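Local coordinates for endo-beta-1,4-glucanase (Bacillus licheniformis, PDB 2JEN), which hydrolyses beta-1,4-glucans, including the xyloglucan of plant cell walls, as a family 12 glycoside hydrolase, at residues G130-A135 / W159-N164; L140-K145 / K231-S236; H180-Y185 / F202-N207. The protein carries 1 engineered substitution. All blocks are in the same frame, centred on the assembly; numbering follows the deposited sequence. Where two conformers were deposited one is given.

Contact 1: residues G130-A135 / W159-N164; sequences GTYNAA and WLNNTN. With XYS (alpha-D-xylopyranose), chain C; GLC (alpha-D-glucopyranose), chain B.
The N133 amide stands over one face of the W159 indole, ND2 leading. N133 ND2 lies 3.4 Å from W159 CZ2, and N133 CB makes a CH-pi contact 4.0 Å from the six-membered centroid. The amide is tilted steeply, 61° between planes, so this is no flat stack. Its position follows from chi1 of 64°, which sets N133 CG between its own backbone N and carbonyl carbon. A135 CB packs off-centre on the five-membered ring, and O2 of a bound GLC lies at the indole edge, 3.6 Å from W159 CH2. With an alanine in place of W159, the N133 amide and the A135 methyl would probably lose the surface they pack on, and the sugar its neighbour beside O2.

The opposite face of the sheet carries Y132, whose ring has T163 CB over it, 3.7 Å from the centroid. T163 OG1 donates to N161 OD1 at 2.7 Å, on a lone pair in the carbonyl plane. A water bonded to Y132 OH also accepts from N161 ND2, tying the three side chains together.

Behind these groups lies the antiparallel pairing, broken by a classic beta bulge: L160 N, at 2.8 Å, and N161 N both donate to A134 O. At the other end N164 ND2 reaches G130 O at 3.0 Å, the acceptor lying in the plane of the N164 amide, and a water joins T131 OG1 to O4 of XYS.

T131, W159 and N164 belong to the glycan pocket. N133 ND2 hydrogen-bonds E243 OE1; N133, packed on the indole, is thus a second-shell residue that probably helps to position E243, which itself bonds the GLC.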
loop_
_atom_site.group_PDB
_atom_site.type_symbol
_atom_site.label_atom_id
_atom_site.label_comp_id
_atom_site.label_asym_id
_atom_site.label_seq_id
_atom_site.Cartn_x
_atom_site.Cartn_y
_atom_site.Cartn_z
ATOM N N GLY A 130 16.082 15.034 6.041
ATOM C CA GLY A 130 15.692 15.200 7.413
ATOM C C GLY A 130 16.827 15.051 8.419
ATOM O O GLY A 130 17.955 15.492 8.180
ATOM N N THR A 131 16.505 14.462 9.558
ATOM C CA THR A 131 17.310 14.473 10.759
ATOM C C THR A 131 17.401 13.050 11.276
ATOM O O THR A 131 16.346 12.441 11.590
ATOM C CB THR A 131 16.684 15.391 11.817
ATOM O OG1 THR A 131 16.628 16.728 11.279
ATOM C CG2 THR A 131 17.536 15.389 13.107
ATOM N N TYR A 132 18.619 12.533 11.389
ATOM C CA TYR A 132 18.845 11.124 11.717
ATOM C C TYR A 132 20.287 10.966 12.127
ATOM O O TYR A 132 21.108 11.857 11.932
ATOM C CB TYR A 132 18.505 10.221 10.521
ATOM C CG TYR A 132 19.286 10.532 9.273
ATOM C CD1 TYR A 132 20.538 9.984 9.054
ATOM C CD2 TYR A 132 18.801 11.432 8.325
ATOM C CE1 TYR A 132 21.268 10.308 7.927
ATOM C CE2 TYR A 132 19.516 11.752 7.206
ATOM C CZ TYR A 132 20.744 11.208 7.008
ATOM O OH TYR A 132 21.480 11.502 5.873
ATOM N N ASN A 133 20.611 9.785 12.621
ATOM C CA ASN A 133 22.002 9.360 12.827
ATOM C C ASN A 133 22.186 7.918 12.373
ATOM O O ASN A 133 21.220 7.266 11.924
ATOM C CB ASN A 133 22.397 9.560 14.303
ATOM C CG ASN A 133 21.627 8.728 15.268
ATOM O OD1 ASN A 133 21.269 7.586 14.954
ATOM N ND2 ASN A 133 21.403 9.258 16.478
ATOM N N ALA A 134 23.434 7.450 12.404
ATOM C CA ALA A 134 23.741 6.041 12.330
ATOM C C ALA A 134 24.610 5.768 13.545
ATOM O O ALA A 134 25.663 6.424 13.708
ATOM C CB ALA A 134 24.457 5.666 11.047
ATOM N N ALA A 135 24.179 4.885 14.422
ATOM C CA ALA A 135 24.786 4.752 15.730
ATOM C C ALA A 135 24.720 3.340 16.279
ATOM O O ALA A 135 23.669 2.677 16.175
ATOM C CB ALA A 135 24.128 5.704 16.740
ATOM N N TRP A 159 28.177 7.115 17.423
ATOM C CA TRP A 159 27.566 7.654 16.221
ATOM C C TRP A 159 28.593 7.770 15.093
ATOM O O TRP A 159 29.575 8.518 15.197
ATOM C CB TRP A 159 26.939 9.037 16.423
ATOM C CG TRP A 159 25.870 9.172 17.464
ATOM C CD1 TRP A 159 25.683 8.442 18.607
ATOM C CD2 TRP A 159 24.886 10.201 17.477
ATOM N NE1 TRP A 159 24.601 8.938 19.307
ATOM C CE2 TRP A 159 24.108 10.026 18.634
ATOM C CE3 TRP A 159 24.590 11.248 16.624
ATOM C CZ2 TRP A 159 23.044 10.869 18.957
ATOM C CZ3 TRP A 159 23.513 12.087 16.947
ATOM C CH2 TRP A 159 22.776 11.885 18.119
ATOM N N LEU A 160 28.361 7.028 14.019
ATOM C CA LEU A 160 29.161 7.106 12.809
ATOM C C LEU A 160 28.628 8.137 11.843
ATOM O O LEU A 160 29.346 8.568 10.945
ATOM C CB LEU A 160 29.236 5.745 12.149
ATOM C CG LEU A 160 29.839 4.613 12.959
ATOM C CD1 LEU A 160 29.938 3.320 12.137
ATOM C CD2 LEU A 160 31.195 4.967 13.607
ATOM N N ASN A 161 27.363 8.530 12.020
ATOM C CA ASN A 161 26.757 9.570 11.215
ATOM C C ASN A 161 25.918 10.423 12.133
ATOM O O ASN A 161 25.155 9.894 12.941
ATOM C CB ASN A 161 25.861 8.953 10.118
ATOM C CG ASN A 161 25.167 9.998 9.235
ATOM O OD1 ASN A 161 24.355 10.781 9.728
ATOM N ND2 ASN A 161 25.489 10.002 7.940
ATOM N N ASN A 162 26.049 11.751 12.007
ATOM C CA ASN A 162 25.130 12.698 12.624
ATOM C C ASN A 162 24.635 13.599 11.519
ATOM O O ASN A 162 25.452 14.317 10.896
ATOM C CB ASN A 162 25.827 13.544 13.721
ATOM C CG ASN A 162 24.899 14.459 14.427
ATOM O OD1 ASN A 162 23.683 14.422 14.196
ATOM N ND2 ASN A 162 25.453 15.365 15.249
ATOM N N THR A 163 23.331 13.580 11.229
ATOM C CA THR A 163 22.751 14.451 10.235
ATOM C C THR A 163 21.683 15.305 10.882
ATOM O O THR A 163 20.540 14.895 11.083
ATOM C CB THR A 163 22.216 13.652 9.037
ATOM O OG1 THR A 163 23.316 12.945 8.432
ATOM C CG2 THR A 163 21.584 14.591 7.995
ATOM N N ASN A 164 22.101 16.507 11.274
ATOM C CA ASN A 164 21.249 17.538 11.854
ATOM C C ASN A 164 20.786 17.241 13.266
ATOM O O ASN A 164 19.909 17.936 13.785
ATOM C CB ASN A 164 20.059 17.898 10.955
ATOM C CG ASN A 164 20.478 18.332 9.581
ATOM O OD1 ASN A 164 21.322 19.224 9.444
ATOM N ND2 ASN A 164 19.893 17.725 8.548
HETATM C C1 XYS C . 18.657 17.030 18.693
HETATM C C2 XYS C . 18.664 18.445 18.171
HETATM C C3 XYS C . 17.427 18.695 17.337
HETATM C C4 XYS C . 17.342 17.639 16.249
HETATM C C5 XYS C . 17.389 16.276 16.913
HETATM O O2 XYS C . 18.736 19.375 19.259
HETATM O O3 XYS C . 17.446 20.002 16.779
HETATM O O4 XYS C . 16.086 17.766 15.600
HETATM O O5 XYS C . 18.591 16.095 17.661
HETATM C C1 GLC B . 18.295 12.523 22.001
HETATM C C2 GLC B . 19.454 11.721 21.458
HETATM C C3 GLC B . 19.094 10.265 21.286
HETATM C C4 GLC B . 18.408 9.685 22.525
HETATM C C5 GLC B . 17.307 10.654 22.989
HETATM C C6 GLC B . 16.690 10.174 24.300
HETATM O O2 GLC B . 19.816 12.238 20.195
HETATM O O3 GLC B . 20.271 9.542 21.036
HETATM O O4 GLC B . 17.905 8.381 22.235
HETATM O O5 GLC B . 17.866 11.926 23.223
HETATM O O6 GLC B . 15.473 10.887 24.528
HETATM O O HOH W 1 16.652 18.860 13.060
HETATM O O HOH W 2 24.217 11.353 5.668
#

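Contact 2: residues L140-K145 / K231-S236; sequences LHNTNK and KTKYVS
S236 OG is gripped by H141 ND1 at 2.7 Å and by a water, which donates to T143 O. The serine oxygen comes up to the edge of the imidazole, near its plane, and the bond is fairly straight, with an angle of 155° at the hydrogen. Chi1 of -70° places H141 CG beside its backbone N, from where ND1 faces the serine. On its far side the ring uses NE2 to bond S150 O, and W96 packs against it edge-to-face, so its rotation is fixed from several directions.

Y234 shares this face of the sheet and carries the largest share of the buried surface. N144 CB sits over the centre of its ring, 3.6 Å from the centroid in a CH-pi contact, the two side chains running side by side in the same direction. N142 O approaches the ring edge instead, 3.3 Å from Y234 CD1. The turn after 140-141 thus lies against the tyrosine. T143 OG1 accepts from K145 N, an ST turn.

The backbones of H141 and Y234 form a hydrogen-bonded antiparallel pair, with Y234 N to H141 O at 2.9 Å and 171°. On the other face L140 CD2 meets V235 CG2 at 3.9 Å. In the conformer given, K233 lies extended past N142 OD1, its CG 3.5 Å from that oxygen, while its amine makes a salt bridge with D154. Beyond the last strand pair a water donates to both N142 O and T232 O, bridging the two loops.

Here the end of strand 131-141 meets the start of strand 234-244, an antiparallel strand pair whose outer ends run into loops, in the sheet of the beta jelly roll typical of family 12.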
loop_
_atom_site.group_PDB
_atom_site.type_symbol
_atom_site.label_atom_id
_atom_site.label_comp_id
_atom_site.label_asym_id
_atom_site.label_seq_id
_atom_site.Cartn_x
_atom_site.Cartn_y
_atom_site.Cartn_z
ATOM N N LEU A 140 24.011 -2.020 28.965
ATOM C CA LEU A 140 24.625 -2.686 30.105
ATOM C C LEU A 140 23.626 -2.810 31.243
ATOM O O LEU A 140 22.713 -2.001 31.393
ATOM C CB LEU A 140 25.878 -1.923 30.575
ATOM C CG LEU A 140 26.978 -1.743 29.536
ATOM C CD1 LEU A 140 26.889 -0.454 28.749
ATOM C CD2 LEU A 140 28.363 -1.903 30.207
ATOM N N HIS A 141 23.823 -3.869 32.030
ATOM C CA HIS A 141 23.023 -4.171 33.213
ATOM C C HIS A 141 23.942 -4.577 34.352
ATOM O O HIS A 141 25.087 -4.958 34.133
ATOM C CB HIS A 141 22.081 -5.347 32.955
ATOM C CG HIS A 141 20.939 -5.065 32.018
ATOM N ND1 HIS A 141 21.046 -5.180 30.638
ATOM C CD2 HIS A 141 19.645 -4.787 32.283
ATOM C CE1 HIS A 141 19.850 -4.923 30.110
ATOM N NE2 HIS A 141 18.987 -4.694 31.088
ATOM N N ASN A 142 23.397 -4.578 35.566
ATOM C CA ASN A 142 24.082 -5.255 36.673
ATOM C C ASN A 142 23.933 -6.781 36.613
ATOM O O ASN A 142 24.832 -7.566 37.064
ATOM C CB ASN A 142 23.549 -4.782 38.020
ATOM C CG ASN A 142 23.958 -3.473 38.351
ATOM O OD1 ASN A 142 25.118 -3.119 38.194
ATOM N ND2 ASN A 142 23.036 -2.713 38.941
ATOM N N THR A 143 22.755 -7.229 36.150
ATOM C CA THR A 143 22.352 -8.656 36.036
ATOM C C THR A 143 22.931 -9.316 34.757
ATOM O O THR A 143 22.960 -8.671 33.722
ATOM C CB THR A 143 20.767 -8.813 36.025
ATOM O OG1 THR A 143 20.386 -10.201 36.064
ATOM C CG2 THR A 143 20.129 -8.162 34.784
ATOM N N ASN A 144 23.361 -10.590 34.849
ATOM C CA ASN A 144 23.668 -11.435 33.694
ATOM C C ASN A 144 22.472 -12.299 33.302
ATOM O O ASN A 144 22.618 -13.216 32.472
ATOM C CB ASN A 144 24.899 -12.294 33.918
ATOM C CG ASN A 144 24.708 -13.330 34.992
ATOM O OD1 ASN A 144 23.740 -13.290 35.753
ATOM N ND2 ASN A 144 25.674 -14.264 35.079
ATOM N N LYS A 145 21.298 -11.984 33.823
ATOM C CA LYS A 145 20.067 -12.663 33.426
ATOM C C LYS A 145 18.990 -11.622 33.076
ATOM O O LYS A 145 17.890 -11.608 33.611
ATOM C CB LYS A 145 19.597 -13.583 34.550
ATOM C CG LYS A 145 20.557 -14.733 34.832
ATOM C CD LYS A 145 20.646 -15.729 33.661
ATOM C CE LYS A 145 21.381 -17.031 34.042
ATOM N NZ LYS A 145 22.853 -17.029 33.779
ATOM N N LYS A 231 33.383 -1.961 36.372
ATOM C CA LYS A 231 33.607 -3.189 35.593
ATOM C C LYS A 231 32.875 -4.416 36.139
ATOM O O LYS A 231 32.943 -5.493 35.524
ATOM C CB LYS A 231 35.084 -3.439 35.319
ATOM C CG LYS A 231 35.738 -2.335 34.465
ATOM C CD LYS A 231 37.112 -2.709 33.950
ATOM C CE LYS A 231 37.845 -1.567 33.303
ATOM N NZ LYS A 231 39.193 -1.968 32.816
ATOM N N THR A 232 32.092 -4.248 37.200
ATOM C CA THR A 232 31.171 -5.291 37.628
ATOM C C THR A 232 29.967 -5.431 36.651
ATOM O O THR A 232 29.225 -6.408 36.701
ATOM C CB THR A 232 30.584 -5.065 39.023
ATOM O OG1 THR A 232 29.878 -3.823 39.084
ATOM C CG2 THR A 232 31.695 -5.059 40.063
ATOM N N LYS A 233 29.738 -4.415 35.834
ATOM C CA LYS A 233 28.579 -4.473 34.958
ATOM C C LYS A 233 28.817 -5.383 33.759
ATOM O O LYS A 233 29.946 -5.681 33.356
ATOM C CB LYS A 233 28.138 -3.073 34.561
ATOM C CG LYS A 233 27.522 -2.349 35.732
ATOM C CD LYS A 233 27.346 -0.911 35.423
ATOM C CE LYS A 233 26.527 -0.215 36.478
ATOM N NZ LYS A 233 26.340 1.230 36.142
ATOM N N TYR A 234 27.706 -5.830 33.216
ATOM C CA TYR A 234 27.689 -6.706 32.047
ATOM C C TYR A 234 27.281 -5.955 30.806
ATOM O O TYR A 234 26.317 -5.183 30.839
ATOM C CB TYR A 234 26.655 -7.829 32.257
ATOM C CG TYR A 234 27.072 -8.821 33.297
ATOM C CD1 TYR A 234 26.746 -8.621 34.627
ATOM C CD2 TYR A 234 27.788 -9.953 32.949
ATOM C CE1 TYR A 234 27.152 -9.542 35.599
ATOM C CE2 TYR A 234 28.218 -10.861 33.929
ATOM C CZ TYR A 234 27.864 -10.651 35.226
ATOM O OH TYR A 234 28.270 -11.560 36.197
ATOM N N VAL A 235 27.978 -6.212 29.690
ATOM C CA VAL A 235 27.463 -5.803 28.398
ATOM C C VAL A 235 26.396 -6.815 27.966
ATOM O O VAL A 235 26.640 -8.018 27.911
ATOM C CB VAL A 235 28.568 -5.671 27.350
ATOM C CG1 VAL A 235 27.991 -5.280 25.986
ATOM C CG2 VAL A 235 29.687 -4.707 27.818
ATOM N N SER A 236 25.190 -6.314 27.709
ATOM C CA SER A 236 24.027 -7.129 27.389
ATOM C C SER A 236 23.717 -7.195 25.892
ATOM O O SER A 236 23.109 -8.148 25.444
ATOM C CB SER A 236 22.803 -6.582 28.099
ATOM O OG SER A 236 23.049 -6.467 29.474
HETATM O O HOH W 3 27.031 -6.947 38.216
HETATM O O HOH W 4 23.303 -8.731 30.945
#

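Contact 3: residues H180-Y185 / F202-N207; sequences HSWKVY and FIRTAN
W182 and R204 pack closely on the face they share with V184 and F202. R204 CB lies 3.6 Å from W182 CZ3, with R204 CG over the indole face. F202 CB touches W182 CE3, the two side chains crossing at about a right angle, and F202 CD2 lies 3.9 Å from V184 CG2. Backbone bonds between K183 and I203 hold the centre, K183 N reaching I203 O at 2.8 Å.

Where 195-204 ends beside the start of 180-192 the contact is polar but still tight. R204, with CG anti to its backbone N (chi1 -159°) and its chain extended, brings NE to H180 ND1 at 2.8 Å. The bond is nearly straight, 172°, and lies close to the planes of both groups, which are turned 73° from each other. R204 NH1 donates to A206 O, so the guanidinium is fixed from two directions. The solvent side, by contrast, is at T205, which is exposed and whose carbonyl oxygen a water joins to K183 NZ.

The W182 face lies against helix 215-225, where F218 meets both W182 and F202 edge-to-face. I203, on the other face, packs on W159 and P167. Strands 170-177 and 154-163 flank this hairpin of 180-192 and 195-204.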
loop_
_atom_site.group_PDB
_atom_site.type_symbol
_atom_site.label_atom_id
_atom_site.label_comp_id
_atom_site.label_asym_id
_atom_site.label_seq_id
_atom_site.Cartn_x
_atom_site.Cartn_y
_atom_site.Cartn_z
ATOM N N HIS A 180 39.875 6.944 15.737
ATOM C CA HIS A 180 38.868 7.925 15.346
ATOM C C HIS A 180 38.772 8.988 16.448
ATOM O O HIS A 180 38.998 8.693 17.621
ATOM C CB HIS A 180 37.488 7.259 15.218
ATOM C CG HIS A 180 37.404 6.147 14.210
ATOM N ND1 HIS A 180 36.854 6.328 12.963
ATOM C CD2 HIS A 180 37.799 4.856 14.267
ATOM C CE1 HIS A 180 36.894 5.185 12.303
ATOM N NE2 HIS A 180 37.461 4.271 13.068
ATOM N N SER A 181 38.354 10.182 16.059
ATOM C CA SER A 181 38.046 11.249 17.021
ATOM C C SER A 181 36.554 11.326 17.297
ATOM O O SER A 181 35.749 11.339 16.364
ATOM C CB SER A 181 38.515 12.590 16.504
ATOM O OG SER A 181 39.943 12.538 16.401
ATOM N N TRP A 182 36.201 11.485 18.571
ATOM C CA TRP A 182 34.824 11.434 19.057
ATOM C C TRP A 182 34.562 12.587 20.000
ATOM O O TRP A 182 35.330 12.827 20.936
ATOM C CB TRP A 182 34.587 10.150 19.855
ATOM C CG TRP A 182 35.027 8.885 19.165
ATOM C CD1 TRP A 182 36.199 8.265 19.347
ATOM C CD2 TRP A 182 34.314 8.130 18.191
ATOM N NE1 TRP A 182 36.296 7.168 18.549
ATOM C CE2 TRP A 182 35.136 7.049 17.834
ATOM C CE3 TRP A 182 33.047 8.254 17.594
ATOM C CZ2 TRP A 182 34.754 6.110 16.861
ATOM C CZ3 TRP A 182 32.675 7.337 16.641
ATOM C CH2 TRP A 182 33.495 6.257 16.303
ATOM N N LYS A 183 33.438 13.263 19.812
ATOM C CA LYS A 183 32.915 14.183 20.830
ATOM C C LYS A 183 32.134 13.351 21.844
ATOM O O LYS A 183 31.255 12.583 21.470
ATOM C CB LYS A 183 32.006 15.228 20.190
ATOM C CG LYS A 183 32.712 16.066 19.164
ATOM C CD LYS A 183 31.720 16.940 18.398
ATOM C CE LYS A 183 30.907 16.090 17.309
ATOM N NZ LYS A 183 30.054 16.950 16.394
ATOM N N VAL A 184 32.459 13.478 23.114
ATOM C CA VAL A 184 31.902 12.676 24.190
ATOM C C VAL A 184 30.856 13.478 24.946
ATOM O O VAL A 184 31.094 14.645 25.273
ATOM C CB VAL A 184 32.984 12.223 25.187
ATOM C CG1 VAL A 184 32.397 11.424 26.340
ATOM C CG2 VAL A 184 34.127 11.512 24.476
ATOM N N TYR A 185 29.699 12.878 25.182
ATOM C CA TYR A 185 28.593 13.449 25.924
ATOM C C TYR A 185 28.150 12.521 27.036
ATOM O O TYR A 185 28.222 11.282 26.909
ATOM C CB TYR A 185 27.402 13.692 25.006
ATOM C CG TYR A 185 27.705 14.674 23.907
ATOM C CD1 TYR A 185 28.431 14.298 22.792
ATOM C CD2 TYR A 185 27.206 15.976 23.944
ATOM C CE1 TYR A 185 28.708 15.197 21.776
ATOM C CE2 TYR A 185 27.486 16.880 22.908
ATOM C CZ TYR A 185 28.241 16.473 21.863
ATOM O OH TYR A 185 28.516 17.368 20.814
ATOM N N PHE A 202 29.368 8.938 21.972
ATOM C CA PHE A 202 30.586 9.237 21.239
ATOM C C PHE A 202 30.203 9.563 19.798
ATOM O O PHE A 202 29.699 8.696 19.097
ATOM C CB PHE A 202 31.507 8.011 21.242
ATOM C CG PHE A 202 31.987 7.613 22.597
ATOM C CD1 PHE A 202 31.180 6.864 23.453
ATOM C CD2 PHE A 202 33.242 8.023 23.067
ATOM C CE1 PHE A 202 31.604 6.525 24.734
ATOM C CE2 PHE A 202 33.668 7.649 24.339
ATOM C CZ PHE A 202 32.879 6.929 25.176
ATOM N N ILE A 203 30.363 10.823 19.404
ATOM C CA ILE A 203 29.944 11.282 18.075
ATOM C C ILE A 203 31.157 11.555 17.218
ATOM O O ILE A 203 31.977 12.426 17.531
ATOM C CB ILE A 203 29.006 12.511 18.138
ATOM C CG1 ILE A 203 27.705 12.109 18.834
ATOM C CG2 ILE A 203 28.732 13.106 16.702
ATOM C CD1 ILE A 203 26.696 13.200 18.962
ATOM N N ARG A 204 31.319 10.807 16.155
ATOM C CA ARG A 204 32.524 10.977 15.338
ATOM C C ARG A 204 32.601 12.377 14.842
ATOM O O ARG A 204 31.602 12.970 14.505
ATOM C CB ARG A 204 32.560 9.958 14.187
ATOM C CG ARG A 204 33.965 9.739 13.644
ATOM C CD ARG A 204 33.933 8.673 12.555
ATOM N NE ARG A 204 35.273 8.415 11.986
ATOM C CZ ARG A 204 35.801 9.048 10.948
ATOM N NH1 ARG A 204 35.186 10.007 10.301
ATOM N NH2 ARG A 204 37.041 8.698 10.549
ATOM N N THR A 205 33.815 12.972 14.793
ATOM C CA THR A 205 33.896 14.397 14.451
ATOM C C THR A 205 33.559 14.682 13.004
ATOM O O THR A 205 33.170 15.813 12.681
ATOM C CB THR A 205 35.276 14.993 14.790
ATOM O OG1 THR A 205 36.285 14.219 14.153
ATOM C CG2 THR A 205 35.514 14.959 16.305
ATOM N N ALA A 206 33.610 13.645 12.151
ATOM C CA ALA A 206 33.090 13.702 10.777
ATOM C C ALA A 206 32.406 12.365 10.536
ATOM O O ALA A 206 32.761 11.373 11.142
ATOM C CB ALA A 206 34.217 13.912 9.772
ATOM N N ASN A 207 31.418 12.356 9.638
ATOM C CA ASN A 207 30.711 11.117 9.349
ATOM C C ASN A 207 31.618 10.129 8.645
ATOM O O ASN A 207 32.517 10.527 7.885
ATOM C CB ASN A 207 29.500 11.401 8.501
ATOM C CG ASN A 207 28.458 12.236 9.212
ATOM O OD1 ASN A 207 28.434 12.346 10.449
ATOM N ND2 ASN A 207 27.564 12.851 8.412
HETATM O O HOH W 5 32.409 17.553 14.714
#

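How the contacts relate
All three contacts lie in one large mixed sheet, in which strands 234-244, 131-141, 154-163, 195-204 and 180-192 follow one another as neighbours. Contacts 1 and 2 share strand 131-141 but use its two ends, their centres about 27 Å apart across the centre of the chain. Contacts 1 and 3 have centres about 12 Å apart and touch: W159 N lies 2.8 Å from F202 O, and N162 N 2.9 Å from N207 OD1, both probable hydrogen bonds. Along the chain contact 1 closes before contact 3 opens; contact 3 is nested within contact 2, and contacts 1 and 2 interleave. The sheet joins the sugar-binding contact 1 directly to contact 3 and, through strand 131-141, to contact 2 at its far end.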